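Local coordinates for IroE protein (PDB 2GZS) that hydrolyses the trilactone siderophore enterobactin and its C-glucosylated forms, preferring the iron-free molecules and usually cutting once to leave linear trimers, at residues R143-H148 with G152-D157; S167-S172 with L260-E265; S158-S163 with D180-R185. All blocks are in the same frame, centred on the assembly; numbering follows the deposited sequence.

How the contacts relate
Contact 1 lies within the beta-alpha-beta unit of strand 143-148, helix 150-161 and strand 167-171, and contact 2 uses its second strand. Their centres are about 10 Å apart, and the two strands are neighbours in the sheet, with L145 O 2.8 Å from Y169 N in a probable hydrogen bond. Contact 3, about 10 Å from contact 1 centre to centre, lies further along the same helix, where D157 OD1 of contact 1 forms a 3.0 Å salt bridge with R185 NH1. Contacts 2 and 3 are about 17 Å apart between centres. Contact 1 is nearest the active site: the H148 side chain is about 4 Å from bound diisopropyl phosphonate, that of L182 about 10 Å.

Contact 1. Residues R143-H148 with G152-D157; sequences RGLWGH and GLFVLD
L145 carries its CG anti to the backbone N (chi1 177°), and V155 turns CG1 the same way (chi1 173°), which leaves V155 CG2 anti to its own carbonyl carbon and aimed at the strand. The two side chains slide past each other in opposite directions, and L145 CG comes to 4.0 Å from V155 CG2. The branch L145 CD2 reaches the F154 ring obliquely, 3.9 Å from F154 CE2, with the leucine and phenylalanine side chains crossing at about a right angle. V155 CG2 then goes beyond the leucine to the strand backbone, resting 3.4 Å from G147 N and also touching the carbonyl carbon of W146. A CB on G147 would lie only 3.6 Å from V155 CG2 and from G152 N, so a side chain there would probably crowd the valine and the turn. Where the chain turns back, the backbones themselves meet, G152 N standing 3.3 Å from H148 C. The axes of the two segments run in roughly opposite directions, at 142°, and approach to 6.3 Å.

This is the strand-turn-helix of an α/β-hydrolase nucleophile elbow, with G147, S149 and G151 matching the GxSxG pattern; S149 is an active-site residue. H148 lines the diisopropyl phosphonate pocket, and its CB points away from the helix. F120 meets the F154 ring edge to face, while L145 also packs against L124 of helix 117-132.

No hydrogen bond joins the two segments. Between strand and helix the join is made by buried hydrocarbon and by direct backbone contact at the turn, and the helix's polar ties, such as G152 O to S170 OG, go elsewhere.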
loop_
_atom_site.group_PDB
_atom_site.type_symbol
_atom_site.label_atom_id
_atom_site.label_comp_id
_atom_site.label_asym_id
_atom_site.label_seq_id
_atom_site.Cartn_x
_atom_site.Cartn_y
_atom_site.Cartn_z
ATOM N N ARG A 143 -6.144 -4.634 8.925
ATOM C CA ARG A 143 -4.908 -4.772 8.128
ATOM C C ARG A 143 -5.075 -4.091 6.778
ATOM O O ARG A 143 -6.010 -4.428 6.054
ATOM C CB ARG A 143 -4.593 -6.255 7.950
ATOM C CG ARG A 143 -3.237 -6.469 7.284
ATOM C CD ARG A 143 -3.007 -7.938 7.159
ATOM N NE ARG A 143 -2.611 -8.723 8.361
ATOM C CZ ARG A 143 -3.203 -9.890 8.638
ATOM N NH1 ARG A 143 -4.151 -10.487 7.911
ATOM N NH2 ARG A 143 -2.853 -10.599 9.697
ATOM N N GLY A 144 -4.173 -3.148 6.502
ATOM C CA GLY A 144 -4.321 -2.403 5.210
ATOM C C GLY A 144 -3.020 -2.481 4.437
ATOM O O GLY A 144 -1.960 -2.869 4.855
ATOM N N LEU A 145 -3.190 -2.117 3.125
ATOM C CA LEU A 145 -2.113 -2.133 2.123
ATOM C C LEU A 145 -2.140 -0.797 1.374
ATOM O O LEU A 145 -3.249 -0.424 0.955
ATOM C CB LEU A 145 -2.356 -3.326 1.174
ATOM C CG LEU A 145 -1.293 -3.380 0.001
ATOM C CD1 LEU A 145 0.070 -3.763 0.535
ATOM C CD2 LEU A 145 -1.798 -4.425 -0.981
ATOM N N TRP A 146 -1.029 -0.150 1.171
ATOM C CA TRP A 146 -0.940 1.109 0.415
ATOM C C TRP A 146 0.202 1.015 -0.576
ATOM O O TRP A 146 1.274 0.491 -0.322
ATOM C CB TRP A 146 -0.630 2.290 1.427
ATOM C CG TRP A 146 -0.341 3.599 0.695
ATOM C CD1 TRP A 146 -1.274 4.556 0.326
ATOM C CD2 TRP A 146 0.954 4.063 0.248
ATOM N NE1 TRP A 146 -0.583 5.558 -0.324
ATOM C CE2 TRP A 146 0.741 5.328 -0.397
ATOM C CE3 TRP A 146 2.260 3.528 0.330
ATOM C CZ2 TRP A 146 1.824 6.055 -0.949
ATOM C CZ3 TRP A 146 3.338 4.275 -0.229
ATOM C CH2 TRP A 146 3.068 5.509 -0.841
ATOM N N GLY A 147 -0.063 1.689 -1.747
ATOM C CA GLY A 147 1.008 1.895 -2.728
ATOM C C GLY A 147 0.638 3.014 -3.707
ATOM O O GLY A 147 -0.541 3.295 -3.845
ATOM N N HIS A 148 1.728 3.560 -4.299
ATOM C CA HIS A 148 1.546 4.681 -5.232
ATOM C C HIS A 148 2.142 4.345 -6.606
ATOM O O HIS A 148 3.204 3.795 -6.693
ATOM C CB HIS A 148 2.288 5.916 -4.639
ATOM C CG HIS A 148 2.315 7.142 -5.521
ATOM N ND1 HIS A 148 3.385 7.393 -6.359
ATOM C CD2 HIS A 148 1.417 8.138 -5.668
ATOM C CE1 HIS A 148 3.111 8.536 -6.982
ATOM N NE2 HIS A 148 1.949 9.032 -6.620
ATOM N N GLY A 152 0.236 1.610 -6.748
ATOM C CA GLY A 152 -1.220 1.683 -6.768
ATOM C C GLY A 152 -1.833 0.575 -7.630
ATOM O O GLY A 152 -2.910 0.044 -7.311
ATOM N N LEU A 153 -1.117 0.211 -8.722
ATOM C CA LEU A 153 -1.567 -0.940 -9.500
ATOM C C LEU A 153 -1.515 -2.245 -8.672
ATOM O O LEU A 153 -2.461 -3.056 -8.741
ATOM C CB LEU A 153 -0.696 -1.194 -10.762
ATOM C CG LEU A 153 -0.684 0.045 -11.678
ATOM C CD1 LEU A 153 0.234 -0.258 -12.877
ATOM C CD2 LEU A 153 -2.104 0.384 -12.129
ATOM N N PHE A 154 -0.427 -2.363 -7.925
ATOM C CA PHE A 154 -0.279 -3.557 -7.086
ATOM C C PHE A 154 -1.439 -3.646 -6.101
ATOM O O PHE A 154 -1.965 -4.733 -5.839
ATOM C CB PHE A 154 1.043 -3.519 -6.293
ATOM C CG PHE A 154 1.184 -4.779 -5.454
ATOM C CD1 PHE A 154 1.540 -5.994 -6.030
ATOM C CD2 PHE A 154 0.930 -4.726 -4.080
ATOM C CE1 PHE A 154 1.595 -7.146 -5.241
ATOM C CE2 PHE A 154 0.977 -5.871 -3.270
ATOM C CZ PHE A 154 1.342 -7.057 -3.875
ATOM N N VAL A 155 -1.852 -2.478 -5.533
ATOM C CA VAL A 155 -2.976 -2.553 -4.574
ATOM C C VAL A 155 -4.262 -3.001 -5.206
ATOM O O VAL A 155 -5.026 -3.799 -4.685
ATOM C CB VAL A 155 -3.158 -1.179 -3.911
ATOM C CG1 VAL A 155 -4.396 -1.094 -3.018
ATOM C CG2 VAL A 155 -1.934 -0.854 -3.060
ATOM N N LEU A 156 -4.562 -2.505 -6.435
ATOM C CA LEU A 156 -5.773 -2.969 -7.167
ATOM C C LEU A 156 -5.694 -4.470 -7.466
ATOM O O LEU A 156 -6.679 -5.201 -7.259
ATOM C CB LEU A 156 -5.957 -2.206 -8.479
ATOM C CG LEU A 156 -6.290 -0.719 -8.349
ATOM C CD1 LEU A 156 -6.363 -0.049 -9.734
ATOM C CD2 LEU A 156 -7.579 -0.499 -7.565
ATOM N N ASP A 157 -4.551 -4.918 -7.924
ATOM C CA ASP A 157 -4.288 -6.322 -8.227
ATOM C C ASP A 157 -4.552 -7.178 -6.977
ATOM O O ASP A 157 -5.133 -8.285 -7.051
ATOM C CB ASP A 157 -2.891 -6.489 -8.807
ATOM C CG ASP A 157 -2.581 -7.898 -9.293
ATOM O OD1 ASP A 157 -3.338 -8.352 -10.209
ATOM O OD2 ASP A 157 -1.648 -8.599 -8.847
#

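Contact 2. Residues S167-S172 with L260-E265; sequences SYYSAS and LDISGE
The Y169 phenol and the D261 carboxylate meet with their planes 84° apart, the carboxylate standing almost upright against the edge of the ring. Y169 OH donates to D261 OD2 at 2.7 Å, and D261 OD2 lies in the plane of the ring, on the CE1 side, 3.4 Å from Y169 CE1. Seen from the carboxylate, the hydroxyl arrives on the anti side of OD2 and is 19° out of plane. D261 has its CG anti to the backbone N (chi1 -171°), which swings the acid off the helix toward the strand. To another side of the hydroxyl, I262 CB lies 3.9 Å from Y169 OH.

Y169 projects from strand 167-171 of the α/β-hydrolase sheet, where its ring also touches W146, A200 and M202, and the bond ties this strand to the last turn of the C-terminal helix 247-262, the helix that begins at the active-site residue H247. A phenylalanine in place of Y169 would probably keep the ring packing but leave D261 OD2 without this donor and its side chain freer to turn.

The helix closes in a Schellman motif: G264 has positive phi, E265 N bonds to L260 O at 3.1 Å and G264 N to D261 O at 3.0 Å. S263 OG adds a 2.7 Å bond to L260 O, and it approaches from the opposite face of that carbonyl plane to E265 N.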
loop_
_atom_site.group_PDB
_atom_site.type_symbol
_atom_site.label_atom_id
_atom_site.label_comp_id
_atom_site.label_asym_id
_atom_site.label_seq_id
_atom_site.Cartn_x
_atom_site.Cartn_y
_atom_site.Cartn_z
ATOM N N SER A 167 -8.188 -3.451 4.058
ATOM C CA SER A 167 -8.267 -2.114 3.495
ATOM C C SER A 167 -7.173 -1.931 2.429
ATOM O O SER A 167 -6.032 -2.316 2.632
ATOM C CB SER A 167 -8.098 -1.030 4.593
ATOM O OG SER A 167 -9.345 -1.040 5.327
ATOM N N TYR A 168 -7.619 -1.357 1.303
ATOM C CA TYR A 168 -6.694 -1.270 0.142
ATOM C C TYR A 168 -6.598 0.195 -0.294
ATOM O O TYR A 168 -7.663 0.697 -0.779
ATOM C CB TYR A 168 -7.245 -2.159 -0.967
ATOM C CG TYR A 168 -7.183 -3.658 -0.640
ATOM C CD1 TYR A 168 -6.214 -4.485 -1.124
ATOM C CD2 TYR A 168 -8.185 -4.163 0.217
ATOM C CE1 TYR A 168 -6.163 -5.843 -0.797
ATOM C CE2 TYR A 168 -8.170 -5.527 0.546
ATOM C CZ TYR A 168 -7.186 -6.325 0.028
ATOM O OH TYR A 168 -7.166 -7.681 0.362
ATOM N N TYR A 169 -5.483 0.849 -0.178
ATOM C CA TYR A 169 -5.355 2.260 -0.525
ATOM C C TYR A 169 -4.450 2.350 -1.787
ATOM O O TYR A 169 -3.248 2.146 -1.760
ATOM C CB TYR A 169 -4.655 2.979 0.617
ATOM C CG TYR A 169 -5.413 3.034 1.931
ATOM C CD1 TYR A 169 -6.282 4.095 2.162
ATOM C CD2 TYR A 169 -5.234 2.038 2.890
ATOM C CE1 TYR A 169 -7.010 4.193 3.353
ATOM C CE2 TYR A 169 -5.933 2.150 4.085
ATOM C CZ TYR A 169 -6.780 3.206 4.286
ATOM O OH TYR A 169 -7.454 3.236 5.512
ATOM N N SER A 170 -5.153 2.628 -2.881
ATOM C CA SER A 170 -4.509 2.617 -4.200
ATOM C C SER A 170 -4.275 4.061 -4.646
ATOM O O SER A 170 -5.305 4.699 -4.973
ATOM C CB SER A 170 -5.424 1.913 -5.214
ATOM O OG SER A 170 -4.772 1.973 -6.489
ATOM N N ALA A 171 -3.036 4.473 -4.619
ATOM C CA ALA A 171 -2.754 5.889 -4.951
ATOM C C ALA A 171 -2.130 6.039 -6.350
ATOM O O ALA A 171 -1.251 5.282 -6.708
ATOM C CB ALA A 171 -1.830 6.444 -3.880
ATOM N N SER A 172 -2.691 7.025 -7.085
ATOM C CA SER A 172 -2.254 7.317 -8.471
ATOM C C SER A 172 -2.163 6.103 -9.416
ATOM O O SER A 172 -1.173 6.073 -10.166
ATOM C CB SER A 172 -0.930 8.068 -8.489
ATOM O OG SER A 172 -1.113 9.279 -7.704
ATOM N N LEU A 260 -3.341 8.115 8.459
ATOM C CA LEU A 260 -4.298 8.828 9.338
ATOM C C LEU A 260 -5.653 8.169 9.325
ATOM O O LEU A 260 -6.371 8.019 10.336
ATOM C CB LEU A 260 -4.375 10.301 8.911
ATOM C CG LEU A 260 -3.126 11.108 9.237
ATOM C CD1 LEU A 260 -3.091 12.378 8.398
ATOM C CD2 LEU A 260 -3.058 11.504 10.717
ATOM N N ASP A 261 -6.090 7.724 8.119
ATOM C CA ASP A 261 -7.372 7.057 8.022
ATOM C C ASP A 261 -7.401 5.746 8.825
ATOM O O ASP A 261 -8.386 5.504 9.537
ATOM C CB ASP A 261 -7.671 6.845 6.517
ATOM C CG ASP A 261 -9.080 6.360 6.267
ATOM O OD1 ASP A 261 -10.124 6.946 6.646
ATOM O OD2 ASP A 261 -9.247 5.276 5.697
ATOM N N ILE A 262 -6.329 4.924 8.678
ATOM C CA ILE A 262 -6.388 3.622 9.372
ATOM C C ILE A 262 -6.223 3.849 10.902
ATOM O O ILE A 262 -6.685 2.943 11.614
ATOM C CB ILE A 262 -5.365 2.641 8.772
ATOM C CG1 ILE A 262 -5.864 1.180 8.899
ATOM C CG2 ILE A 262 -3.965 2.833 9.334
ATOM C CD1 ILE A 262 -4.847 0.258 8.248
ATOM N N SER A 263 -5.655 4.957 11.296
ATOM C CA SER A 263 -5.578 5.263 12.758
ATOM C C SER A 263 -6.941 5.664 13.275
ATOM O O SER A 263 -7.053 5.835 14.517
ATOM C CB SER A 263 -4.577 6.385 12.970
ATOM O OG SER A 263 -5.167 7.669 12.730
ATOM N N GLY A 264 -7.992 5.850 12.479
ATOM C CA GLY A 264 -9.282 6.260 13.001
ATOM C C GLY A 264 -9.716 7.685 12.817
ATOM O O GLY A 264 -10.751 8.142 13.392
ATOM N N GLU A 265 -8.995 8.449 11.973
ATOM C CA GLU A 265 -9.399 9.854 11.809
ATOM C C GLU A 265 -10.807 9.999 11.275
ATOM O O GLU A 265 -11.554 10.867 11.780
ATOM C CB GLU A 265 -8.368 10.509 10.873
ATOM C CG GLU A 265 -8.523 12.005 10.741
ATOM C CD GLU A 265 -7.375 12.610 9.962
ATOM O OE1 GLU A 265 -6.391 13.007 10.570
ATOM O OE2 GLU A 265 -7.532 12.750 8.699
#

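Contact 3. Residues S158-S163 with D180-R185; sequences SWLSSS and DALLSR
L160 bears most of this contact, laying CD1 over the centre of the R185 guanidinium, 3.3 Å above its plane. The methyl is within 3.4 Å of R185 CZ and lies nearly as close to R185 NE and NH2. The arginine takes up this position through a bend at chi3 (58°), which folds its flat end back instead of letting it run straight out; the bend brings the guanidinium against the same methyl that touches the stem, L160 CD1 being 3.6 Å from R185 CB. The second branch, L160 CD2, faces the backbone of the other helix and packs 3.6 Å from R185 O. The same CD1 methyl meets L182 CD1 at 4.1 Å, so one leucine joins the exposed arginine to a buried leucine that also leans on L153 and L156.

S161 follows at the solvent-facing side. Its OG lies near the plane of the guanidinium, 4.2 Å from R185 NH2 and not bonded to it; it is hydrogen-bonded instead to D157 O, one turn back in the same helix. S162 is the first residue to leave helical geometry, and S162 N still bonds to S158 O at 2.7 Å. The contact packs the C-terminal turn of helix 150-161, the helix behind the nucleophile elbow, against helix 179-187, which follows the next strand of the α/β-hydrolase sheet.

R185 finds its charge partner outside the two segments, in D157, an acid that also binds R121. Guanidinium N-H groups point outward within their plane, so the methyl uses the apolar face, leaves the in-plane NH1 to D157, and may keep water from that one face.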
loop_
_atom_site.group_PDB
_atom_site.type_symbol
_atom_site.label_atom_id
_atom_site.label_comp_id
_atom_site.label_asym_id
_atom_site.label_seq_id
_atom_site.Cartn_x
_atom_site.Cartn_y
_atom_site.Cartn_z
ATOM N N SER A 158 -4.142 -6.635 -5.830
ATOM C CA SER A 158 -4.282 -7.378 -4.570
ATOM C C SER A 158 -5.727 -7.298 -4.093
ATOM O O SER A 158 -6.253 -8.307 -3.563
ATOM C CB SER A 158 -3.380 -6.689 -3.515
ATOM O OG SER A 158 -2.028 -6.828 -3.885
ATOM N N TRP A 159 -6.417 -6.170 -4.259
ATOM C CA TRP A 159 -7.846 -6.121 -3.898
ATOM C C TRP A 159 -8.614 -7.188 -4.669
ATOM O O TRP A 159 -9.550 -7.848 -4.218
ATOM C CB TRP A 159 -8.400 -4.709 -4.267
ATOM C CG TRP A 159 -9.856 -4.556 -3.891
ATOM C CD1 TRP A 159 -10.378 -4.190 -2.661
ATOM C CD2 TRP A 159 -10.993 -4.754 -4.728
ATOM N NE1 TRP A 159 -11.745 -4.167 -2.725
ATOM C CE2 TRP A 159 -12.162 -4.514 -4.009
ATOM C CE3 TRP A 159 -11.105 -5.131 -6.070
ATOM C CZ2 TRP A 159 -13.448 -4.622 -4.540
ATOM C CZ3 TRP A 159 -12.375 -5.242 -6.619
ATOM C CH2 TRP A 159 -13.513 -4.992 -5.882
ATOM N N LEU A 160 -8.217 -7.454 -5.922
ATOM C CA LEU A 160 -8.869 -8.499 -6.754
ATOM C C LEU A 160 -8.551 -9.888 -6.262
ATOM O O LEU A 160 -9.399 -10.774 -6.398
ATOM C CB LEU A 160 -8.410 -8.403 -8.226
ATOM C CG LEU A 160 -9.049 -7.252 -9.001
ATOM C CD1 LEU A 160 -8.271 -7.000 -10.300
ATOM C CD2 LEU A 160 -10.524 -7.587 -9.259
ATOM N N SER A 161 -7.355 -10.117 -5.735
ATOM C CA SER A 161 -6.936 -11.517 -5.529
ATOM C C SER A 161 -6.749 -11.900 -4.071
ATOM O O SER A 161 -6.735 -13.095 -3.714
ATOM C CB SER A 161 -5.644 -11.740 -6.311
ATOM O OG SER A 161 -5.686 -11.216 -7.646
ATOM N N SER A 162 -6.617 -10.992 -3.151
ATOM C CA SER A 162 -6.114 -11.318 -1.799
ATOM C C SER A 162 -7.281 -11.572 -0.855
ATOM O O SER A 162 -8.316 -10.930 -1.007
ATOM C CB SER A 162 -5.288 -10.127 -1.262
ATOM O OG SER A 162 -4.816 -10.429 0.075
ATOM N N SER A 163 -7.092 -12.444 0.131
ATOM C CA SER A 163 -8.008 -12.456 1.283
ATOM C C SER A 163 -7.293 -11.976 2.533
ATOM O O SER A 163 -7.801 -12.084 3.679
ATOM C CB SER A 163 -8.592 -13.853 1.547
ATOM O OG SER A 163 -7.481 -14.749 1.632
ATOM N N ASP A 180 -6.704 1.048 -16.937
ATOM C CA ASP A 180 -8.049 0.746 -17.385
ATOM C C ASP A 180 -8.284 -0.757 -17.387
ATOM O O ASP A 180 -9.446 -1.108 -17.086
ATOM C CB ASP A 180 -8.335 1.304 -18.796
ATOM C CG ASP A 180 -8.372 2.844 -18.805
ATOM O OD1 ASP A 180 -9.451 3.375 -18.484
ATOM O OD2 ASP A 180 -7.368 3.495 -19.144
ATOM N N ALA A 181 -7.244 -1.515 -17.744
ATOM C CA ALA A 181 -7.491 -2.989 -17.728
ATOM C C ALA A 181 -7.790 -3.498 -16.323
ATOM O O ALA A 181 -8.630 -4.373 -16.044
ATOM C CB ALA A 181 -6.296 -3.768 -18.243
ATOM N N LEU A 182 -7.066 -2.928 -15.346
ATOM C CA LEU A 182 -7.331 -3.253 -13.936
ATOM C C LEU A 182 -8.660 -2.730 -13.475
ATOM O O LEU A 182 -9.387 -3.465 -12.754
ATOM C CB LEU A 182 -6.247 -2.601 -13.042
ATOM C CG LEU A 182 -5.384 -3.344 -12.065
ATOM C CD1 LEU A 182 -5.386 -4.846 -12.243
ATOM C CD2 LEU A 182 -3.944 -2.793 -12.143
ATOM N N LEU A 183 -9.033 -1.497 -13.822
ATOM C CA LEU A 183 -10.395 -1.080 -13.448
ATOM C C LEU A 183 -11.524 -1.948 -14.004
ATOM O O LEU A 183 -12.563 -2.159 -13.391
ATOM C CB LEU A 183 -10.705 0.351 -13.940
ATOM C CG LEU A 183 -10.201 1.446 -13.003
ATOM C CD1 LEU A 183 -10.626 2.819 -13.512
ATOM C CD2 LEU A 183 -10.669 1.193 -11.575
ATOM N N SER A 184 -11.324 -2.408 -15.223
ATOM C CA SER A 184 -12.229 -3.319 -15.917
ATOM C C SER A 184 -12.376 -4.606 -15.108
ATOM O O SER A 184 -13.480 -5.136 -14.917
ATOM C CB SER A 184 -11.676 -3.611 -17.314
ATOM O OG SER A 184 -12.693 -4.323 -18.026
ATOM N N ARG A 185 -11.251 -5.098 -14.562
ATOM C CA ARG A 185 -11.418 -6.290 -13.696
ATOM C C ARG A 185 -12.078 -5.948 -12.370
ATOM O O ARG A 185 -12.899 -6.730 -11.836
ATOM C CB ARG A 185 -10.060 -6.906 -13.410
ATOM C CG ARG A 185 -9.293 -7.448 -14.608
ATOM C CD ARG A 185 -7.805 -7.704 -14.356
ATOM N NE ARG A 185 -7.479 -8.620 -13.288
ATOM C CZ ARG A 185 -6.477 -8.837 -12.462
ATOM N NH1 ARG A 185 -5.348 -8.125 -12.445
ATOM N NH2 ARG A 185 -6.571 -9.837 -11.564
#